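Local structure of nucleoporin nup120 (Schizosaccharomyces pombe, 4GQ2) at residues S701-Q706 with S713-C718; V10-Q15 with T85-S90. The protein serves as a structural constituent of the nuclear pore complex, whose nucleoporins build the pore and can dock transiently associated nuclear transport factors. One frame throughout, in Å; residues are numbered along the deposited sequence.

Contact 2 comes first along the chain, where the end of strand 3-11 and the loop after it meet strand 83-88 of the beta-propeller; contact 1 follows some 600 residues later, in the helical domain. Their centres lie 51 Å apart and their nearest atoms about 37 Å, so neither touches the other. Helix 672-703 spans the gap: residues near its start, Phe673, Ser677 and Arg680, pack against Val10, Pro11 and Val89 in contact 2, while its last turn, with Ile703, enters contact 1. The propeller and the helical part are thus joined through a shared helix, which fits a structural component of the pore.

Contact 1 of 2, residues S701-Q706 with S713-C718; sequences SLITSQ and SKFAGC
Ile703, in the last turn of helix 672-703, lays its delta methyl over one face of the Phe715 ring, a CH-pi contact between the end of that helix and the loop joining helices 709-713 and 719-739, in the Nup120 helical domain. CD1 sits 3.7 Å from the centroid of the Phe715 ring and 15° off its normal, shifted somewhat toward the rim, with CZ of Phe715 its nearest carbon at 3.6 Å. The branched isoleucine offers a second methyl: CG2 rests near CD1 of Phe715, 3.8 Å away, at the root of the ring. Two methyls therefore meet different parts of one aromatic side chain, and the two side chains cross at about a right angle. In Ile703, CG1 lies beside the backbone N and anti to the carbonyl carbon (chi1 -70°), which leaves CG2 anti to the N; the extended CG1-CD1 arm then carries CD1 out over the ring. Phenylalanine suits the partner position because its broad apolar ring lets a loop residue cover the helix end and pack on Pro646, Met647 and Ile650 of helix 646-658; Leu640 and Leu711 touch Ile703.

A van der Waals contact joins Thr704 CG2 to Cys718 SG at 3.7 Å. Just past the helix, Thr704 uses both branches: with chi1 at 63° OG1 sits between the backbone N and the carbonyl carbon and hydrogen-bonds to Leu700 O, while CG2 meets the small, weakly polar thiol, which also touches Met647.

The backbone closes the helix with a type I turn from Ile703 to Gln706, whose Gln706 N bonds to Ile703 O at 3.1 Å. A second, from Ser713 to Ala716, presents Phe715. Within the first turn, Ser705 directs its hydroxyl back to the helix: OG donates to Ser701 O at 2.8 Å, and the C=O...OG angle is 177°.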
ATOM      1  N   SER A 701     -25.484   3.302 -15.825  1.00 43.38           N
ATOM      2  CA  SER A 701     -25.079   4.298 -16.811  1.00 42.87           C
ATOM      3  C   SER A 701     -25.507   3.953 -18.240  1.00 44.12           C
ATOM      4  O   SER A 701     -25.843   4.844 -19.022  1.00 48.78           O
ATOM      5  CB  SER A 701     -23.561   4.493 -16.754  1.00 45.89           C
ATOM      6  OG  SER A 701     -23.098   5.195 -17.892  1.00 41.34           O
ATOM      7  N   LEU A 702     -25.463   2.670 -18.587  1.00 45.83           N
ATOM      8  CA  LEU A 702     -25.903   2.212 -19.906  1.00 44.65           C
ATOM      9  C   LEU A 702     -27.414   2.418 -20.069  1.00 45.51           C
ATOM     10  O   LEU A 702     -27.865   3.012 -21.045  1.00 46.08           O
ATOM     11  CB  LEU A 702     -25.542   0.733 -20.106  1.00 39.59           C
ATOM     12  CG  LEU A 702     -25.670   0.141 -21.518  1.00 43.00           C
ATOM     13  CD1 LEU A 702     -24.665  -0.976 -21.707  1.00 38.05           C
ATOM     14  CD2 LEU A 702     -27.077  -0.364 -21.818  1.00 43.37           C
ATOM     15  N   ILE A 703     -28.165   1.918 -19.091  1.00 42.90           N
ATOM     16  CA  ILE A 703     -29.619   1.938 -19.064  1.00 39.49           C
ATOM     17  C   ILE A 703     -30.190   3.348 -19.219  1.00 47.99           C
ATOM     18  O   ILE A 703     -31.069   3.569 -20.049  1.00 49.09           O
ATOM     19  CB  ILE A 703     -30.126   1.317 -17.738  1.00 43.29           C
ATOM     20  CG1 ILE A 703     -29.860  -0.189 -17.710  1.00 36.13           C
ATOM     21  CG2 ILE A 703     -31.606   1.612 -17.507  1.00 49.30           C
ATOM     22  CD1 ILE A 703     -29.990  -0.799 -16.328  1.00 45.57           C
ATOM     23  N   THR A 704     -29.678   4.295 -18.435  1.00 46.43           N
ATOM     24  CA  THR A 704     -30.234   5.648 -18.393  1.00 39.07           C
ATOM     25  C   THR A 704     -29.817   6.494 -19.596  1.00 41.22           C
ATOM     26  O   THR A 704     -30.193   7.659 -19.697  1.00 44.08           O
ATOM     27  CB  THR A 704     -29.891   6.390 -17.079  1.00 41.84           C
ATOM     28  OG1 THR A 704     -28.465   6.555 -16.966  1.00 42.05           O
ATOM     29  CG2 THR A 704     -30.430   5.620 -15.863  1.00 34.65           C
ATOM     30  N   SER A 705     -29.045   5.906 -20.502  1.00 48.45           N
ATOM     31  CA  SER A 705     -28.650   6.583 -21.736  1.00 49.47           C
ATOM     32  C   SER A 705     -29.368   5.987 -22.947  1.00 51.91           C
ATOM     33  O   SER A 705     -29.160   6.424 -24.080  1.00 47.29           O
ATOM     34  CB  SER A 705     -27.138   6.486 -21.930  1.00 52.75           C
ATOM     35  OG  SER A 705     -26.452   6.916 -20.768  1.00 60.13           O
ATOM     36  N   GLN A 706     -30.208   4.983 -22.703  1.00 50.88           N
ATOM     37  CA  GLN A 706     -30.947   4.317 -23.771  1.00 57.46           C
ATOM     38  C   GLN A 706     -32.250   5.013 -24.128  1.00 63.48           C
ATOM     39  O   GLN A 706     -33.025   5.392 -23.246  1.00 67.95           O
ATOM     40  CB  GLN A 706     -31.245   2.876 -23.374  1.00 59.94           C
ATOM     41  CG  GLN A 706     -30.500   1.836 -24.186  1.00 61.11           C
ATOM     42  CD  GLN A 706     -29.069   2.212 -24.498  1.00 46.88           C
ATOM     43  OE1 GLN A 706     -28.227   2.325 -23.610  1.00 50.85           O
ATOM     44  NE2 GLN A 706     -28.782   2.392 -25.776  1.00 45.73           N
ATOM     45  N   SER A 713     -38.285   3.059 -18.066  1.00 51.61           N
ATOM     46  CA  SER A 713     -39.469   3.072 -17.203  1.00 54.13           C
ATOM     47  C   SER A 713     -39.308   2.083 -16.056  1.00 50.53           C
ATOM     48  O   SER A 713     -39.680   2.369 -14.913  1.00 53.69           O
ATOM     49  CB  SER A 713     -40.726   2.740 -18.012  1.00 59.88           C
ATOM     50  OG  SER A 713     -41.823   2.469 -17.166  1.00 60.32           O
ATOM     51  N   LYS A 714     -38.737   0.926 -16.375  1.00 51.79           N
ATOM     52  CA  LYS A 714     -38.430  -0.100 -15.387  1.00 52.21           C
ATOM     53  C   LYS A 714     -37.341   0.320 -14.380  1.00 50.52           C
ATOM     54  O   LYS A 714     -37.184  -0.318 -13.335  1.00 46.53           O
ATOM     55  CB  LYS A 714     -38.042  -1.400 -16.095  1.00 59.01           C
ATOM     56  CG  LYS A 714     -39.220  -2.297 -16.422  1.00 53.50           C
ATOM     57  CD  LYS A 714     -38.782  -3.533 -17.194  1.00 62.18           C
ATOM     58  CE  LYS A 714     -39.561  -4.769 -16.760  1.00 60.69           C
ATOM     59  NZ  LYS A 714     -41.020  -4.700 -17.049  1.00 76.94           N
ATOM     60  N   PHE A 715     -36.614   1.394 -14.685  1.00 49.24           N
ATOM     61  CA  PHE A 715     -35.564   1.897 -13.795  1.00 49.54           C
ATOM     62  C   PHE A 715     -35.783   3.336 -13.326  1.00 59.92           C
ATOM     63  O   PHE A 715     -34.835   3.987 -12.888  1.00 56.57           O
ATOM     64  CB  PHE A 715     -34.185   1.755 -14.456  1.00 54.67           C
ATOM     65  CG  PHE A 715     -33.633   0.360 -14.401  1.00 51.18           C
ATOM     66  CD1 PHE A 715     -33.933  -0.564 -15.398  1.00 45.09           C
ATOM     67  CD2 PHE A 715     -32.824  -0.037 -13.341  1.00 45.29           C
ATOM     68  CE1 PHE A 715     -33.439  -1.857 -15.335  1.00 38.36           C
ATOM     69  CE2 PHE A 715     -32.318  -1.327 -13.280  1.00 39.76           C
ATOM     70  CZ  PHE A 715     -32.625  -2.235 -14.278  1.00 34.52           C
ATOM     71  N   ALA A 716     -37.030   3.808 -13.385  1.00 58.52           N
ATOM     72  CA  ALA A 716     -37.389   5.203 -13.071  1.00 54.35           C
ATOM     73  C   ALA A 716     -36.822   5.940 -11.836  1.00 58.59           C
ATOM     74  O   ALA A 716     -36.468   7.123 -11.923  1.00 54.43           O
ATOM     75  CB  ALA A 716     -38.898   5.333 -12.909  1.00 69.48           C
ATOM     76  N   GLY A 717     -36.611   5.254 -10.733  1.00 51.72           N
ATOM     77  CA  GLY A 717     -36.088   5.915  -9.526  1.00 45.71           C
ATOM     78  C   GLY A 717     -34.747   5.315  -9.121  1.00 58.11           C
ATOM     79  O   GLY A 717     -34.522   5.028  -7.942  1.00 64.85           O
ATOM     80  N   CYS A 718     -33.846   5.144 -10.089  1.00 62.63           N
ATOM     81  CA  CYS A 718     -32.565   4.461  -9.857  1.00 56.36           C
ATOM     82  C   CYS A 718     -31.444   5.375  -9.348  1.00 61.47           C
ATOM     83  O   CYS A 718     -30.353   4.901  -9.010  1.00 64.71           O
ATOM     84  CB  CYS A 718     -32.111   3.725 -11.123  1.00 48.11           C
ATOM     85  SG  CYS A 718     -31.599   4.831 -12.452  1.00 58.21           S
TER

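Contact 2 of 2, residues V10-Q15 with T85-S90; sequences VPIDLQ and TIFDVS
Ile12 and Phe87 carry the apolar contact, which packs the loop after a strand of the eight-stranded mixed sheet against a central strand of the five-stranded propeller sheet, joining two sheets without backbone pairing. The gamma methyl CG2 of Ile12 stands over one face of the phenylalanine, a CH-pi contact with CG2 3.5 Å from the centroid of the Phe87 ring. It is displaced toward the rim, where Phe87 CE1 is 3.4 Å from Ile12 CG2. Ile12 keeps CG1 beside the backbone N (chi1 -59°), and it is therefore the other branch, CG2, that stands anti to the N and over the ring. Leu14 adds a looser touch, its CD1 lying 4.3 Å from Phe87 CZ. A bulky aromatic suits this strand position because it spans the distance to the loop. Replacing Phe87 by an alanine would remove the ring, and is likely to leave the Ile12 methyl without an aromatic face and to open a gap between loop and strand.

No hydrogen bond crosses the contact; the polar side chains bond within 85-90 or to residues outside both segments. Asp88 OD1 accepts from Ser90 N at 2.8 Å, an Asx turn with an N-H...O angle of 165° that bends the chain as the strand ends; a short acidic side chain suits the task. OD2 of Asp88 is hydrogen-bonded to Ser99 OG and Gln72 NE2. Asp13 uses OD1 to accept from Ser16 N and OD2 from Ile434 N.

Strand 83-88 lies between strands 73-79 and 101-106, Phe87 pairing with Arg75 and Ile86 with Val103. Phe17 meets the Phe87 ring edge to face, while Val10 pairs with Val540, and helix 672-703 packs against both segments through Val10, Pro11 and Val89.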
ATOM      1  N   VAL A  10       0.171 -15.302   4.314  1.00 39.64           N
ATOM      2  CA  VAL A  10       1.124 -14.300   4.791  1.00 38.78           C
ATOM      3  C   VAL A  10       2.550 -14.817   4.587  1.00 43.37           C
ATOM      4  O   VAL A  10       2.900 -15.886   5.090  1.00 39.12           O
ATOM      5  CB  VAL A  10       0.893 -13.910   6.273  1.00 38.37           C
ATOM      6  CG1 VAL A  10       1.828 -12.784   6.693  1.00 36.85           C
ATOM      7  CG2 VAL A  10      -0.541 -13.480   6.495  1.00 35.70           C
ATOM      8  N   PRO A  11       3.373 -14.073   3.822  1.00 36.99           N
ATOM      9  CA  PRO A  11       4.756 -14.468   3.657  1.00 31.30           C
ATOM     10  C   PRO A  11       5.466 -14.399   4.998  1.00 32.84           C
ATOM     11  O   PRO A  11       5.152 -13.539   5.819  1.00 35.86           O
ATOM     12  CB  PRO A  11       5.318 -13.396   2.710  1.00 31.91           C
ATOM     13  CG  PRO A  11       4.136 -12.874   1.980  1.00 34.27           C
ATOM     14  CD  PRO A  11       3.044 -12.888   3.013  1.00 37.39           C
ATOM     15  N   ILE A  12       6.409 -15.304   5.216  1.00 33.67           N
ATOM     16  CA  ILE A  12       7.179 -15.318   6.449  1.00 35.72           C
ATOM     17  C   ILE A  12       8.465 -14.520   6.234  1.00 35.41           C
ATOM     18  O   ILE A  12       9.543 -15.076   6.000  1.00 40.43           O
ATOM     19  CB  ILE A  12       7.469 -16.753   6.918  1.00 36.92           C
ATOM     20  CG1 ILE A  12       6.162 -17.488   7.146  1.00 42.00           C
ATOM     21  CG2 ILE A  12       8.272 -16.748   8.206  1.00 40.17           C
ATOM     22  CD1 ILE A  12       6.332 -18.976   7.308  1.00 51.32           C
ATOM     23  N   ASP A  13       8.314 -13.202   6.284  1.00 29.26           N
ATOM     24  CA  ASP A  13       9.427 -12.291   6.218  1.00 32.60           C
ATOM     25  C   ASP A  13       9.168 -11.170   7.219  1.00 39.48           C
ATOM     26  O   ASP A  13       8.042 -11.026   7.711  1.00 38.67           O
ATOM     27  CB  ASP A  13       9.673 -11.787   4.782  1.00 26.26           C
ATOM     28  CG  ASP A  13       8.480 -11.044   4.179  1.00 38.08           C
ATOM     29  OD1 ASP A  13       7.801 -10.263   4.877  1.00 44.17           O
ATOM     30  OD2 ASP A  13       8.242 -11.213   2.966  1.00 41.04           O
ATOM     31  N   LEU A  14      10.215 -10.413   7.546  1.00 33.60           N
ATOM     32  CA  LEU A  14      10.132  -9.363   8.559  1.00 36.13           C
ATOM     33  C   LEU A  14       9.074  -8.312   8.225  1.00 35.98           C
ATOM     34  O   LEU A  14       8.282  -7.912   9.088  1.00 40.20           O
ATOM     35  CB  LEU A  14      11.509  -8.713   8.753  1.00 35.61           C
ATOM     36  CG  LEU A  14      12.423  -9.275   9.853  1.00 38.07           C
ATOM     37  CD1 LEU A  14      12.611 -10.789   9.786  1.00 37.61           C
ATOM     38  CD2 LEU A  14      13.770  -8.576   9.801  1.00 43.33           C
ATOM     39  N   GLN A  15       9.059  -7.893   6.962  1.00 36.94           N
ATOM     40  CA  GLN A  15       8.148  -6.862   6.475  1.00 36.67           C
ATOM     41  C   GLN A  15       6.669  -7.224   6.668  1.00 41.96           C
ATOM     42  O   GLN A  15       5.892  -6.399   7.154  1.00 45.37           O
ATOM     43  CB  GLN A  15       8.444  -6.552   5.001  1.00 44.17           C
ATOM     44  CG  GLN A  15       7.762  -5.308   4.440  1.00 58.06           C
ATOM     45  CD  GLN A  15       8.160  -4.014   5.142  1.00 54.67           C
ATOM     46  OE1 GLN A  15       9.266  -3.879   5.679  1.00 51.82           O
ATOM     47  NE2 GLN A  15       7.251  -3.050   5.132  1.00 49.93           N
ATOM     48  N   THR A  85      14.168 -20.757  12.261  1.00 36.04           N
ATOM     49  CA  THR A  85      13.559 -19.460  12.543  1.00 38.86           C
ATOM     50  C   THR A  85      12.238 -19.639  13.262  1.00 36.29           C
ATOM     51  O   THR A  85      11.512 -20.592  12.994  1.00 42.21           O
ATOM     52  CB  THR A  85      13.295 -18.648  11.266  1.00 39.48           C
ATOM     53  OG1 THR A  85      12.291 -19.307  10.482  1.00 40.55           O
ATOM     54  CG2 THR A  85      14.578 -18.477  10.449  1.00 33.06           C
ATOM     55  N   ILE A  86      11.939 -18.722  14.179  1.00 36.93           N
ATOM     56  CA  ILE A  86      10.675 -18.751  14.911  1.00 42.54           C
ATOM     57  C   ILE A  86       9.953 -17.414  14.809  1.00 36.01           C
ATOM     58  O   ILE A  86      10.497 -16.375  15.181  1.00 39.56           O
ATOM     59  CB  ILE A  86      10.878 -19.093  16.402  1.00 42.15           C
ATOM     60  CG1 ILE A  86      11.687 -20.382  16.555  1.00 46.56           C
ATOM     61  CG2 ILE A  86       9.534 -19.214  17.111  1.00 44.41           C
ATOM     62  CD1 ILE A  86      12.380 -20.523  17.894  1.00 51.30           C
ATOM     63  N   PHE A  87       8.724 -17.462  14.304  1.00 35.55           N
ATOM     64  CA  PHE A  87       7.853 -16.299  14.202  1.00 34.29           C
ATOM     65  C   PHE A  87       6.616 -16.476  15.088  1.00 35.43           C
ATOM     66  O   PHE A  87       5.981 -17.530  15.075  1.00 39.53           O
ATOM     67  CB  PHE A  87       7.402 -16.120  12.756  1.00 32.81           C
ATOM     68  CG  PHE A  87       8.454 -15.542  11.845  1.00 33.66           C
ATOM     69  CD1 PHE A  87       9.539 -16.308  11.422  1.00 31.99           C
ATOM     70  CD2 PHE A  87       8.337 -14.232  11.374  1.00 31.05           C
ATOM     71  CE1 PHE A  87      10.500 -15.773  10.561  1.00 38.58           C
ATOM     72  CE2 PHE A  87       9.290 -13.693  10.518  1.00 35.50           C
ATOM     73  CZ  PHE A  87      10.372 -14.468  10.103  1.00 38.86           C
ATOM     74  N   ASP A  88       6.276 -15.446  15.857  1.00 35.86           N
ATOM     75  CA  ASP A  88       5.032 -15.440  16.622  1.00 35.56           C
ATOM     76  C   ASP A  88       3.851 -15.219  15.671  1.00 39.85           C
ATOM     77  O   ASP A  88       3.781 -14.205  14.974  1.00 34.61           O
ATOM     78  CB  ASP A  88       5.070 -14.360  17.709  1.00 32.51           C
ATOM     79  CG  ASP A  88       3.820 -14.355  18.591  1.00 42.77           C
ATOM     80  OD1 ASP A  88       2.815 -14.993  18.224  1.00 47.78           O
ATOM     81  OD2 ASP A  88       3.837 -13.707  19.659  1.00 51.74           O
ATOM     82  N   VAL A  89       2.926 -16.172  15.642  1.00 39.41           N
ATOM     83  CA  VAL A  89       1.782 -16.095  14.737  1.00 38.62           C
ATOM     84  C   VAL A  89       0.463 -16.083  15.501  1.00 40.59           C
ATOM     85  O   VAL A  89      -0.583 -16.433  14.945  1.00 33.63           O
ATOM     86  CB  VAL A  89       1.795 -17.236  13.692  1.00 39.14           C
ATOM     87  CG1 VAL A  89       3.033 -17.143  12.811  1.00 33.92           C
ATOM     88  CG2 VAL A  89       1.732 -18.601  14.372  1.00 37.26           C
ATOM     89  N   SER A  90       0.522 -15.671  16.771  1.00 43.14           N
ATOM     90  CA  SER A  90      -0.658 -15.610  17.641  1.00 43.20           C
ATOM     91  C   SER A  90      -1.722 -14.700  17.054  1.00 49.69           C
ATOM     92  O   SER A  90      -1.416 -13.597  16.610  1.00 44.44           O
ATOM     93  CB  SER A  90      -0.291 -15.088  19.031  1.00 38.12           C
ATOM     94  OG  SER A  90       0.870 -15.723  19.527  1.00 48.42           O
TER